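Local structure of NAD nucleotidase (Haemophilus influenzae, 3ZTV) at residues Asn35-Lys40 / Gly314-Lys319; Lys55-Tyr60 / Asn94-Thr99; Asn62-His67 / Asp144-Asp149. The protein degrades NAD to adenosine and nicotinamide riboside, combining pyrophosphatase and 5'-nucleotidase activities in a zinc-containing periplasmic enzyme. All blocks are in the same frame, centred on the assembly; numbering follows the deposited sequence.

Contact 1. Residues Asn35-Lys40 / Gly314-Lys319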
loop_
_atom_site.group_PDB
_atom_site.type_symbol
_atom_site.label_atom_id
_atom_site.label_comp_id
_atom_site.label_asym_id
_atom_site.label_seq_id
_atom_site.Cartn_x
_atom_site.Cartn_y
_atom_site.Cartn_z
ATOM N N ASN A 35 -40.494 2.038 -28.956
ATOM C CA ASN A 35 -41.792 1.537 -29.392
ATOM C C ASN A 35 -41.687 0.127 -29.979
ATOM O O ASN A 35 -42.362 -0.195 -30.955
ATOM C CB ASN A 35 -42.446 2.492 -30.398
ATOM C CG ASN A 35 -42.770 3.850 -29.797
ATOM O OD1 ASN A 35 -42.950 4.834 -30.515
ATOM N ND2 ASN A 35 -42.838 3.912 -28.472
ATOM N N GLY A 36 -40.828 -0.702 -29.394
ATOM C CA GLY A 36 -40.738 -2.107 -29.757
ATOM C C GLY A 36 -39.748 -2.484 -30.847
ATOM O O GLY A 36 -39.491 -3.671 -31.068
ATOM N N GLN A 37 -39.181 -1.490 -31.524
ATOM C CA GLN A 37 -38.289 -1.752 -32.650
ATOM C C GLN A 37 -36.875 -1.237 -32.412
ATOM O O GLN A 37 -36.687 -0.165 -31.833
ATOM C CB GLN A 37 -38.845 -1.107 -33.922
ATOM C CG GLN A 37 -40.310 -1.424 -34.191
ATOM C CD GLN A 37 -40.637 -1.440 -35.669
ATOM O OE1 GLN A 37 -40.600 -0.408 -36.339
ATOM N NE2 GLN A 37 -40.956 -2.620 -36.189
ATOM N N GLN A 38 -35.883 -1.994 -32.868
ATOM C CA GLN A 38 -34.505 -1.519 -32.811
ATOM C C GLN A 38 -34.342 -0.308 -33.717
ATOM O O GLN A 38 -34.722 -0.332 -34.892
ATOM C CB GLN A 38 -33.507 -2.611 -33.191
ATOM C CG GLN A 38 -32.077 -2.101 -33.288
ATOM C CD GLN A 38 -31.052 -3.120 -32.837
ATOM O OE1 GLN A 38 -30.290 -3.656 -33.645
ATOM N NE2 GLN A 38 -31.017 -3.385 -31.534
ATOM N N THR A 39 -33.773 0.751 -33.155
ATOM C CA THR A 39 -33.744 2.057 -33.784
ATOM C C THR A 39 -32.357 2.661 -33.636
ATOM O O THR A 39 -31.806 2.713 -32.526
ATOM C CB THR A 39 -34.793 2.982 -33.129
ATOM O OG1 THR A 39 -36.076 2.340 -33.156
ATOM C CG2 THR A 39 -34.879 4.316 -33.843
ATOM N N LYS A 40 -31.782 3.102 -34.750
ATOM C CA LYS A 40 -30.518 3.825 -34.721
ATOM C C LYS A 40 -30.807 5.283 -34.430
ATOM O O LYS A 40 -31.677 5.890 -35.062
ATOM C CB LYS A 40 -29.790 3.718 -36.064
ATOM C CG LYS A 40 -29.137 2.376 -36.357
ATOM C CD LYS A 40 -28.432 2.402 -37.714
ATOM C CE LYS A 40 -27.669 1.112 -37.975
ATOM N NZ LYS A 40 -26.986 1.149 -39.300
ATOM N N GLY A 314 -44.105 10.077 -41.106
ATOM C CA GLY A 314 -45.515 10.143 -40.755
ATOM C C GLY A 314 -45.828 9.856 -39.296
ATOM O O GLY A 314 -45.083 10.254 -38.398
ATOM N N ASP A 315 -46.933 9.154 -39.058
ATOM C CA ASP A 315 -47.388 8.874 -37.696
ATOM C C ASP A 315 -46.390 8.041 -36.891
ATOM O O ASP A 315 -46.260 8.221 -35.677
ATOM C CB ASP A 315 -48.761 8.194 -37.700
ATOM C CG ASP A 315 -49.883 9.144 -38.069
ATOM O OD1 ASP A 315 -49.617 10.356 -38.217
ATOM O OD2 ASP A 315 -51.036 8.678 -38.198
ATOM N N GLU A 316 -45.685 7.130 -37.556
ATOM C CA GLU A 316 -44.708 6.298 -36.862
ATOM C C GLU A 316 -43.585 7.158 -36.282
ATOM O O GLU A 316 -43.124 6.915 -35.163
ATOM C CB GLU A 316 -44.140 5.198 -37.768
ATOM C CG GLU A 316 -43.551 4.027 -36.980
ATOM C CD GLU A 316 -42.903 2.965 -37.852
ATOM O OE1 GLU A 316 -42.803 3.168 -39.081
ATOM O OE2 GLU A 316 -42.486 1.923 -37.299
ATOM N N ARG A 317 -43.149 8.168 -37.029
ATOM C CA ARG A 317 -42.107 9.059 -36.526
ATOM C C ARG A 317 -42.642 9.889 -35.365
ATOM O O ARG A 317 -41.951 10.097 -34.367
ATOM C CB ARG A 317 -41.556 9.974 -37.621
ATOM C CG ARG A 317 -40.274 10.673 -37.184
ATOM C CD ARG A 317 -39.688 11.564 -38.266
ATOM N NE ARG A 317 -38.362 12.035 -37.874
ATOM C CZ ARG A 317 -37.230 11.377 -38.110
ATOM N NH1 ARG A 317 -37.248 10.211 -38.743
ATOM N NH2 ARG A 317 -36.078 11.885 -37.702
ATOM N N LYS A 318 -43.874 10.368 -35.499
ATOM C CA LYS A 318 -44.499 11.151 -34.438
ATOM C C LYS A 318 -44.607 10.358 -33.134
ATOM O O LYS A 318 -44.322 10.888 -32.056
ATOM C CB LYS A 318 -45.867 11.671 -34.892
ATOM C CG LYS A 318 -45.786 12.748 -35.967
ATOM C CD LYS A 318 -47.169 13.242 -36.384
ATOM C CE LYS A 318 -47.083 14.382 -37.395
ATOM N NZ LYS A 318 -46.529 13.949 -38.712
ATOM N N LYS A 319 -44.985 9.086 -33.226
ATOM C CA LYS A 319 -45.100 8.244 -32.035
ATOM C C LYS A 319 -43.741 8.021 -31.373
ATOM O O LYS A 319 -43.628 8.000 -30.143
ATOM C CB LYS A 319 -45.735 6.895 -32.381
ATOM C CG LYS A 319 -47.209 6.976 -32.747
ATOM C CD LYS A 319 -47.706 5.659 -33.313
ATOM C CE LYS A 319 -49.114 5.800 -33.875
ATOM N NZ LYS A 319 -49.501 4.606 -34.680
#
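Asn35 and Lys319 bring the two backbones nearest, their CA atoms 7.9 Å apart, where the turn that leads into strand 37-43 faces helix 314-325. Asn35 and Gly36 both have positive phi, so the chain reverses tightly and Gln37 can begin the returning strand. Within the strand Thr39 OG1 donates to Gln37 O at 2.9 Å, from well above the carbonyl plane. Within the helix, Lys319 N bonds Asp315 O at 2.9 Å. Polar ends meet only between Gln37 and Glu316. Glu316 sends CG anti to its backbone N (chi1 -158°) and stays extended, which carries its carboxylate out to the amide of Gln37. These two chains cross at about a right angle, their flat ends inclined by 41°. The Asn35 amide instead lies beside the backbone carbonyl of Lys319; that O accepts a hydrogen bond from Thr323 OG1. Behind this surface, Arg317 forms a salt bridge with Glu311. The example illustrates how lightly an exposed loop can meet a helix: the Asn35-Gly36 turn has the backbone angles of a type I' turn, typical of the tight two-residue beta hairpin that here joins strands 28-34 and 37-43.

Contact 2. Residues Lys55-Tyr60 / Asn94-Thr99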
loop_
_atom_site.group_PDB
_atom_site.type_symbol
_atom_site.label_atom_id
_atom_site.label_comp_id
_atom_site.label_asym_id
_atom_site.label_seq_id
_atom_site.Cartn_x
_atom_site.Cartn_y
_atom_site.Cartn_z
ATOM N N LYS A 55 -28.046 24.593 -18.475
ATOM C CA LYS A 55 -29.441 24.703 -18.078
ATOM C C LYS A 55 -29.688 24.139 -16.682
ATOM O O LYS A 55 -30.433 24.725 -15.894
ATOM C CB LYS A 55 -30.343 24.033 -19.110
ATOM C CG LYS A 55 -30.425 24.817 -20.401
ATOM C CD LYS A 55 -31.414 24.216 -21.371
ATOM C CE LYS A 55 -30.801 23.065 -22.147
ATOM N NZ LYS A 55 -31.657 22.679 -23.311
ATOM N N LEU A 56 -29.073 23.006 -16.362
ATOM C CA LEU A 56 -29.305 22.395 -15.052
ATOM C C LEU A 56 -28.680 23.198 -13.918
ATOM O O LEU A 56 -29.290 23.365 -12.859
ATOM C CB LEU A 56 -28.828 20.942 -15.010
ATOM C CG LEU A 56 -29.586 19.978 -15.929
ATOM C CD1 LEU A 56 -28.979 18.575 -15.842
ATOM C CD2 LEU A 56 -31.087 19.952 -15.611
ATOM N N ARG A 57 -27.478 23.719 -14.132
ATOM C CA ARG A 57 -26.800 24.446 -13.061
ATOM C C ARG A 57 -27.541 25.738 -12.695
ATOM O O ARG A 57 -27.490 26.171 -11.547
ATOM C CB ARG A 57 -25.325 24.713 -13.395
ATOM C CG ARG A 57 -25.088 25.825 -14.393
ATOM C CD ARG A 57 -23.641 25.820 -14.856
ATOM N NE ARG A 57 -22.715 26.207 -13.790
ATOM C CZ ARG A 57 -21.401 26.014 -13.840
ATOM N NH1 ARG A 57 -20.852 25.415 -14.885
ATOM N NH2 ARG A 57 -20.636 26.411 -12.832
ATOM N N LYS A 58 -28.255 26.337 -13.648
ATOM C CA LYS A 58 -29.029 27.543 -13.344
ATOM C C LYS A 58 -30.360 27.215 -12.668
ATOM O O LYS A 58 -30.935 28.060 -11.983
ATOM C CB LYS A 58 -29.256 28.380 -14.599
ATOM C CG LYS A 58 -30.401 27.925 -15.458
ATOM C CD LYS A 58 -30.308 28.559 -16.830
ATOM C CE LYS A 58 -31.621 28.459 -17.575
ATOM N NZ LYS A 58 -31.404 28.425 -19.026
ATOM N N LYS A 59 -30.829 25.984 -12.857
ATOM C CA LYS A 59 -32.099 25.513 -12.316
ATOM C C LYS A 59 -31.994 25.056 -10.857
ATOM O O LYS A 59 -32.952 25.164 -10.090
ATOM C CB LYS A 59 -32.620 24.355 -13.177
ATOM C CG LYS A 59 -33.854 23.676 -12.619
ATOM C CD LYS A 59 -34.349 22.577 -13.537
ATOM C CE LYS A 59 -35.608 21.948 -12.977
ATOM N NZ LYS A 59 -36.192 20.944 -13.902
ATOM N N TYR A 60 -30.825 24.542 -10.484
ATOM C CA TYR A 60 -30.617 23.903 -9.188
ATOM C C TYR A 60 -29.764 24.757 -8.264
ATOM O O TYR A 60 -28.848 25.443 -8.713
ATOM C CB TYR A 60 -29.880 22.582 -9.374
ATOM C CG TYR A 60 -30.590 21.518 -10.172
ATOM C CD1 TYR A 60 -31.963 21.312 -10.062
ATOM C CD2 TYR A 60 -29.869 20.691 -11.025
ATOM C CE1 TYR A 60 -32.595 20.312 -10.789
ATOM C CE2 TYR A 60 -30.484 19.696 -11.746
ATOM C CZ TYR A 60 -31.842 19.508 -11.630
ATOM O OH TYR A 60 -32.448 18.516 -12.348
ATOM N N ASN A 94 -17.365 25.305 -18.132
ATOM C CA ASN A 94 -17.157 25.859 -16.794
ATOM C C ASN A 94 -17.310 24.826 -15.676
ATOM O O ASN A 94 -17.971 25.067 -14.661
ATOM C CB ASN A 94 -18.078 27.061 -16.562
ATOM C CG ASN A 94 -17.723 28.237 -17.444
ATOM O OD1 ASN A 94 -18.472 28.597 -18.354
ATOM N ND2 ASN A 94 -16.567 28.833 -17.190
ATOM N N PHE A 95 -16.690 23.668 -15.872
ATOM C CA PHE A 95 -16.576 22.677 -14.806
ATOM C C PHE A 95 -15.881 23.273 -13.580
ATOM O O PHE A 95 -14.969 24.092 -13.717
ATOM C CB PHE A 95 -15.760 21.487 -15.306
ATOM C CG PHE A 95 -16.465 20.668 -16.344
ATOM C CD1 PHE A 95 -16.401 20.997 -17.694
ATOM C CD2 PHE A 95 -17.193 19.565 -15.968
ATOM C CE1 PHE A 95 -17.068 20.232 -18.641
ATOM C CE2 PHE A 95 -17.860 18.801 -16.913
ATOM C CZ PHE A 95 -17.794 19.138 -18.246
ATOM N N HIS A 96 -16.286 22.851 -12.390
ATOM C CA HIS A 96 -15.569 23.248 -11.181
ATOM C C HIS A 96 -14.273 22.461 -10.971
ATOM O O HIS A 96 -13.276 23.011 -10.494
ATOM C CB HIS A 96 -16.446 23.073 -9.942
ATOM C CG HIS A 96 -17.652 23.955 -9.922
ATOM N ND1 HIS A 96 -17.592 25.325 -9.781
ATOM C CD2 HIS A 96 -18.966 23.644 -10.007
ATOM C CE1 HIS A 96 -18.820 25.818 -9.797
ATOM N NE2 HIS A 96 -19.671 24.818 -9.918
ATOM N N TYR A 97 -14.303 21.165 -11.289
ATOM C CA TYR A 97 -13.139 20.291 -11.093
ATOM C C TYR A 97 -13.059 19.188 -12.126
ATOM O O TYR A 97 -14.087 18.685 -12.588
ATOM C CB TYR A 97 -13.148 19.639 -9.700
ATOM C CG TYR A 97 -13.256 20.629 -8.555
ATOM C CD1 TYR A 97 -12.138 21.317 -8.096
ATOM C CD2 TYR A 97 -14.474 20.875 -7.926
ATOM C CE1 TYR A 97 -12.237 22.231 -7.062
ATOM C CE2 TYR A 97 -14.576 21.787 -6.890
ATOM C CZ TYR A 97 -13.460 22.454 -6.459
ATOM O OH TYR A 97 -13.581 23.352 -5.426
ATOM N N PHE A 98 -11.824 18.820 -12.461
ATOM C CA PHE A 98 -11.486 17.719 -13.358
ATOM C C PHE A 98 -10.473 16.864 -12.608
ATOM O O PHE A 98 -9.562 17.410 -11.967
ATOM C CB PHE A 98 -10.829 18.313 -14.608
ATOM C CG PHE A 98 -10.187 17.311 -15.551
ATOM C CD1 PHE A 98 -10.924 16.328 -16.190
ATOM C CD2 PHE A 98 -8.833 17.421 -15.852
ATOM C CE1 PHE A 98 -10.314 15.442 -17.075
ATOM C CE2 PHE A 98 -8.233 16.553 -16.737
ATOM C CZ PHE A 98 -8.966 15.571 -17.359
ATOM N N THR A 99 -10.613 15.543 -12.661
ATOM C CA THR A 99 -9.576 14.666 -12.111
ATOM C C THR A 99 -8.864 13.925 -13.252
ATOM O O THR A 99 -9.450 13.661 -14.301
ATOM C CB THR A 99 -10.121 13.685 -11.023
ATOM O OG1 THR A 99 -9.043 13.272 -10.173
ATOM C CG2 THR A 99 -10.767 12.470 -11.653
HETATM O O HOH W 1 -17.938 27.622 -12.740
#
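Asn94 O is gripped by two donors: Arg57 NH1 at 2.9 Å and a water at 3.2 Å. The same water accepts from Arg57 NH2 at 3.0 Å, so guanidinium, carbonyl and water close a small ring. The setting is the beta-alpha-beta architecture of the calcineurin-like phosphoesterase domain, in which helix 46-59 precedes strand 63-67 and helix 84-93 leads to the adjacent parallel strand 97-99. Asn94, with positive phi, is where the chain leaves that second helix, and the arginine from the end of the first helix reaches its carbonyl. The direct bond is nearly straight, 170° at the hydrogen. The oxygen sits in the guanidinium plane, whereas the donor stands 53° above the carbonyl plane, an approach away from the lone-pair directions. Two features of the arginine make the reach possible: CG lies between the backbone N and the carbonyl carbon (chi1 76°), and the chain bends at chi3. Its CB packs on Pro63, while the guanidinium passes over Val65, so the residue joins apolar packing to a charged reach across the surface. The bond and the water bridge limit rotation of the group. His96 comes from the opposite direction with its ring tilted against the guanidinium, and NE2 stops 3.5 Å from Arg57 NH2 at an angle too poor for a hydrogen bond.

Contact 3. Residues Asn62-His67 / Asp144-Asp149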
loop_
_atom_site.group_PDB
_atom_site.type_symbol
_atom_site.label_atom_id
_atom_site.label_comp_id
_atom_site.label_asym_id
_atom_site.label_seq_id
_atom_site.Cartn_x
_atom_site.Cartn_y
_atom_site.Cartn_z
ATOM N N ASN A 62 -26.869 25.436 -5.501
ATOM C CA ASN A 62 -25.558 24.893 -5.152
ATOM C C ASN A 62 -25.027 23.826 -6.110
ATOM O O ASN A 62 -24.668 22.729 -5.688
ATOM C CB ASN A 62 -25.571 24.373 -3.712
ATOM C CG ASN A 62 -25.954 25.450 -2.719
ATOM O OD1 ASN A 62 -25.656 26.629 -2.929
ATOM N ND2 ASN A 62 -26.622 25.058 -1.638
ATOM N N PRO A 63 -24.938 24.154 -7.411
ATOM C CA PRO A 63 -24.421 23.160 -8.355
ATOM C C PRO A 63 -22.915 22.938 -8.196
ATOM O O PRO A 63 -22.156 23.868 -7.913
ATOM C CB PRO A 63 -24.738 23.780 -9.726
ATOM C CG PRO A 63 -24.777 25.248 -9.478
ATOM C CD PRO A 63 -25.300 25.424 -8.071
ATOM N N LEU A 64 -22.507 21.686 -8.384
ATOM C CA LEU A 64 -21.097 21.296 -8.381
ATOM C C LEU A 64 -20.870 20.494 -9.658
ATOM O O LEU A 64 -21.419 19.395 -9.806
ATOM C CB LEU A 64 -20.804 20.449 -7.145
ATOM C CG LEU A 64 -19.402 19.853 -7.016
ATOM C CD1 LEU A 64 -18.366 20.969 -6.897
ATOM C CD2 LEU A 64 -19.311 18.906 -5.831
ATOM N N VAL A 65 -20.072 21.040 -10.574
ATOM C CA VAL A 65 -19.976 20.515 -11.929
ATOM C C VAL A 65 -18.630 19.826 -12.114
ATOM O O VAL A 65 -17.586 20.462 -11.985
ATOM C CB VAL A 65 -20.196 21.640 -12.957
ATOM C CG1 VAL A 65 -20.180 21.092 -14.370
ATOM C CG2 VAL A 65 -21.524 22.348 -12.678
ATOM N N LEU A 66 -18.662 18.522 -12.399
ATOM C CA LEU A 66 -17.465 17.676 -12.299
ATOM C C LEU A 66 -17.188 16.841 -13.543
ATOM O O LEU A 66 -18.115 16.382 -14.230
ATOM C CB LEU A 66 -17.606 16.716 -11.116
ATOM C CG LEU A 66 -17.961 17.330 -9.762
ATOM C CD1 LEU A 66 -18.270 16.221 -8.760
ATOM C CD2 LEU A 66 -16.861 18.247 -9.246
ATOM N N HIS A 67 -15.899 16.622 -13.801
ATOM C CA HIS A 67 -15.446 15.732 -14.871
ATOM C C HIS A 67 -14.516 14.673 -14.264
ATOM O O HIS A 67 -13.465 15.009 -13.705
ATOM C CB HIS A 67 -14.716 16.531 -15.946
ATOM C CG HIS A 67 -14.434 15.753 -17.196
ATOM N ND1 HIS A 67 -13.788 14.531 -17.203
ATOM C CD2 HIS A 67 -14.714 16.042 -18.487
ATOM C CE1 HIS A 67 -13.700 14.097 -18.452
ATOM N NE2 HIS A 67 -14.241 15.001 -19.250
ATOM N N ASP A 144 -9.575 20.174 -2.835
ATOM C CA ASP A 144 -9.989 21.561 -2.645
ATOM C C ASP A 144 -11.133 21.592 -1.627
ATOM O O ASP A 144 -11.825 20.589 -1.419
ATOM C CB ASP A 144 -10.404 22.227 -3.969
ATOM C CG ASP A 144 -10.472 23.746 -3.862
ATOM O OD1 ASP A 144 -9.640 24.328 -3.139
ATOM O OD2 ASP A 144 -11.351 24.368 -4.499
ATOM N N ILE A 145 -11.301 22.734 -0.962
ATOM C CA ILE A 145 -12.415 22.941 -0.043
ATOM C C ILE A 145 -13.240 24.121 -0.521
ATOM O O ILE A 145 -12.695 25.193 -0.786
ATOM C CB ILE A 145 -11.918 23.243 1.388
ATOM C CG1 ILE A 145 -11.228 22.015 1.986
ATOM C CG2 ILE A 145 -13.077 23.684 2.279
ATOM C CD1 ILE A 145 -10.367 22.329 3.219
ATOM N N PHE A 146 -14.545 23.926 -0.661
ATOM C CA PHE A 146 -15.421 25.037 -1.006
ATOM C C PHE A 146 -16.497 25.193 0.060
ATOM O O PHE A 146 -16.726 24.287 0.861
ATOM C CB PHE A 146 -16.016 24.876 -2.413
ATOM C CG PHE A 146 -16.830 23.626 -2.598
ATOM C CD1 PHE A 146 -16.232 22.439 -2.982
ATOM C CD2 PHE A 146 -18.203 23.644 -2.401
ATOM C CE1 PHE A 146 -16.983 21.285 -3.153
ATOM C CE2 PHE A 146 -18.957 22.498 -2.577
ATOM C CZ PHE A 146 -18.344 21.321 -2.952
ATOM N N THR A 147 -17.148 26.349 0.079
ATOM C CA THR A 147 -18.121 26.645 1.114
ATOM C C THR A 147 -19.503 26.822 0.506
ATOM O O THR A 147 -19.680 27.566 -0.457
ATOM C CB THR A 147 -17.722 27.904 1.916
ATOM O OG1 THR A 147 -16.519 27.639 2.652
ATOM C CG2 THR A 147 -18.824 28.300 2.882
ATOM N N VAL A 148 -20.469 26.102 1.061
ATOM C CA VAL A 148 -21.861 26.253 0.675
ATOM C C VAL A 148 -22.628 26.721 1.895
ATOM O O VAL A 148 -22.660 26.033 2.915
ATOM C CB VAL A 148 -22.467 24.928 0.184
ATOM C CG1 VAL A 148 -23.958 25.095 -0.071
ATOM C CG2 VAL A 148 -21.756 24.445 -1.067
ATOM N N ASP A 149 -23.229 27.901 1.801
ATOM C CA ASP A 149 -24.036 28.422 2.896
ATOM C C ASP A 149 -23.316 28.282 4.238
ATOM O O ASP A 149 -23.913 27.865 5.234
ATOM C CB ASP A 149 -25.390 27.706 2.935
ATOM C CG ASP A 149 -26.174 27.863 1.640
ATOM O OD1 ASP A 149 -26.189 28.984 1.088
ATOM O OD2 ASP A 149 -26.769 26.868 1.167
#
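Phe146 and Leu64 meet through contrasting first torsions: the ring of Phe146 stands between its own backbone N and carbonyl carbon (chi1 59°), while Leu64 CG lies anti to N (chi1 175°), which turns both side chains toward the facing strand. Both leucine methyls approach the outer end of the ring obliquely, CD2 3.9 Å from Phe146 CZ and CD1 4.0 Å from Phe146 CE1. Val148 CG2, two residues along the same strand as the phenylalanine, lies at the ring edge in its plane. Toward the strand ends the gap narrows, from 10.0 Å between the CA atoms of Leu64 and Phe146 to 7.0 Å between those of Asn62 and Val148. Here the Asn62 amide lies against one valine methyl, Val148 CG1. Asn62 ND2 also gives Asp149 OD2 a weak hydrogen bond of 3.3 Å, but its stronger partner is Glu12 O of strand 11-18, the neighbour of strand 63-67 in its sheet. Leu13, Tyr97 and Ile153 add to the apolar surroundings of Phe146. The case shows how two sheets adhere through side chains: strand 63-67 of one sheet faces the edge strand 143-148 of the other, the sheet-on-sheet packing of the alpha-beta-beta-alpha sandwich of calcineurin-like phosphoesterases, in which strand 63-67 leads on to the zinc ligand Asp70.

How the contacts relate
Contacts 1 and 2 are at the surface; contact 3 is partly buried. Contact 1 stands apart, its centre about 34 Å from that of contact 2 and its polar groups meeting where hairpin and helix come together. Contact 2 ties secondary elements of the phosphoesterase domain through a charged group and a water. Contact 3 combines apolar packing between its strands with a polar asparagine at one end that makes up a large share of the contact. Contacts 2 and 3 are close neighbours, centres about 9 Å apart, and share a sheet: strands 63-67 and 97-99 lie side by side, with His96 N 2.8 Å from Val65 O. Tyr97 OH, 2.6 Å from Asp144 OD2, then reaches across to the second sheet.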